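Long-range contact in protein SMG-7 (Caenorhabditis elegans, PDB 3ZHE), which forms with SMG5 a heterodimer whose two 14-3-3-like domains are arranged in an unusual way that efficient nonsense-mediated mRNA decay requires: residues P262-Y267 / F365-R370. Numbering follows the deposited sequence.
Sequences PLMSVY and FHCLQR
S265, whose OG is hydrogen-bonded to NE2 of H192, meets C367 across the contact through its backbone. The contact lays an irregular loop, 365-370, against helix 257-270 in the all-helical, TPR-related part of the protein. H192 ties the two together: besides holding S265 it makes a backbone hydrogen bond with H366 and touches C367. No hydrogen bond runs directly between the two segments, which meet through apolar and sulfur-bearing side chains. C367 SG rests 3.7 Å from S265 CA and 4.0 Å from M264 CB, entering beside the helix backbone where these two residues follow one another. M264 provides most of the helix surface in the contact. Its chain runs out extended (chi2 -170°) and then bends at the sulfur (chi3 55°), which turns the methyl onto the loop backbone. There the methyl lies near the carbonyl oxygens of C367 and L368, with M264 CE 3.8 Å from L368 CB. The sulfur itself stands at the edge of the F365 ring, with M264 SD 4.4 Å from F365 CE2. The backbone N of C367, two residues on in the same loop, sits over the centre of one face of that ring. L263 and V266 turn to helix 222-234 instead, and W288 of helix 277-304 touches M264. The side chains of Y267, one turn after L263, and of L368 cross at about a right angle. L368 CD2 meets the tyrosine ring edge-on and nearly in its plane, 3.7 Å from Y267 CD2.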
# COMPACT_ATOMS: atom_id res chain seq x y z
N PRO B 262 24.01 23.37 -0.25
CA PRO B 262 25.34 23.00 0.25
C PRO B 262 26.21 24.22 0.54
O PRO B 262 27.08 24.16 1.41
CB PRO B 262 25.94 22.19 -0.90
CG PRO B 262 24.77 21.70 -1.67
CD PRO B 262 23.76 22.80 -1.59
N LEU B 263 25.98 25.31 -0.19
CA LEU B 263 26.76 26.53 0.00
C LEU B 263 26.45 27.18 1.35
O LEU B 263 27.34 27.71 2.01
CB LEU B 263 26.52 27.51 -1.15
CG LEU B 263 27.56 28.62 -1.32
CD1 LEU B 263 28.94 28.02 -1.51
CD2 LEU B 263 27.20 29.52 -2.50
N MET B 264 25.18 27.13 1.75
CA MET B 264 24.76 27.65 3.05
C MET B 264 25.48 26.94 4.18
O MET B 264 25.99 27.58 5.10
CB MET B 264 23.25 27.48 3.24
CG MET B 264 22.39 28.34 2.34
SD MET B 264 20.65 28.30 2.81
CE MET B 264 20.74 28.79 4.53
N SER B 265 25.50 25.61 4.12
CA SER B 265 26.12 24.79 5.15
C SER B 265 27.59 25.11 5.32
O SER B 265 28.07 25.33 6.44
CB SER B 265 25.94 23.31 4.81
OG SER B 265 26.52 22.48 5.81
N VAL B 266 28.32 25.13 4.21
CA VAL B 266 29.74 25.45 4.22
C VAL B 266 29.96 26.88 4.73
O VAL B 266 30.92 27.15 5.45
CB VAL B 266 30.37 25.27 2.83
CG1 VAL B 266 31.83 25.67 2.83
CG2 VAL B 266 30.22 23.82 2.37
N TYR B 267 29.05 27.78 4.37
CA TYR B 267 29.13 29.17 4.82
C TYR B 267 28.95 29.30 6.33
O TYR B 267 29.73 29.97 6.99
CB TYR B 267 28.09 30.04 4.10
CG TYR B 267 27.94 31.41 4.71
CD1 TYR B 267 28.91 32.39 4.51
CD2 TYR B 267 26.83 31.73 5.48
CE1 TYR B 267 28.77 33.65 5.07
CE2 TYR B 267 26.69 32.99 6.04
CZ TYR B 267 27.66 33.94 5.83
OH TYR B 267 27.53 35.19 6.39
N PHE B 365 14.59 21.98 7.40
CA PHE B 365 15.99 22.32 7.16
C PHE B 365 16.33 23.45 8.11
O PHE B 365 15.68 24.50 8.09
CB PHE B 365 16.16 22.76 5.70
CG PHE B 365 17.59 22.99 5.30
CD1 PHE B 365 18.49 21.94 5.30
CD2 PHE B 365 18.02 24.24 4.89
CE1 PHE B 365 19.80 22.14 4.92
CE2 PHE B 365 19.33 24.44 4.51
CZ PHE B 365 20.23 23.39 4.52
N HIS B 366 17.33 23.24 8.96
CA HIS B 366 17.60 24.19 10.04
C HIS B 366 18.98 24.84 9.96
O HIS B 366 19.44 25.44 10.93
CB HIS B 366 17.39 23.52 11.40
CG HIS B 366 15.96 23.26 11.73
ND1 HIS B 366 15.25 24.03 12.63
CD2 HIS B 366 15.09 22.33 11.26
CE1 HIS B 366 14.01 23.57 12.71
NE2 HIS B 366 13.89 22.54 11.89
N CYS B 367 19.62 24.74 8.80
CA CYS B 367 20.87 25.45 8.57
C CYS B 367 20.60 26.91 8.29
O CYS B 367 20.08 27.24 7.22
CB CYS B 367 21.63 24.86 7.39
SG CYS B 367 23.04 25.85 6.84
N LEU B 368 20.93 27.78 9.25
CA LEU B 368 20.91 29.22 9.04
C LEU B 368 19.55 29.70 8.52
O LEU B 368 19.47 30.39 7.51
CB LEU B 368 22.01 29.61 8.05
CG LEU B 368 22.54 31.04 7.97
CD1 LEU B 368 23.29 31.42 9.24
CD2 LEU B 368 23.43 31.19 6.75
N GLN B 369 18.48 29.32 9.22
CA GLN B 369 17.13 29.58 8.72
C GLN B 369 16.59 30.95 9.10
O GLN B 369 16.78 31.92 8.36
CB GLN B 369 16.17 28.48 9.17
CG GLN B 369 14.84 28.50 8.44
CD GLN B 369 14.04 27.23 8.64
OE1 GLN B 369 13.70 26.55 7.68
NE2 GLN B 369 13.75 26.91 9.89
N ARG B 370 15.92 31.02 10.24
CA ARG B 370 15.28 32.25 10.72
C ARG B 370 14.22 32.76 9.74
O ARG B 370 14.01 33.97 9.60
CB ARG B 370 16.32 33.33 11.01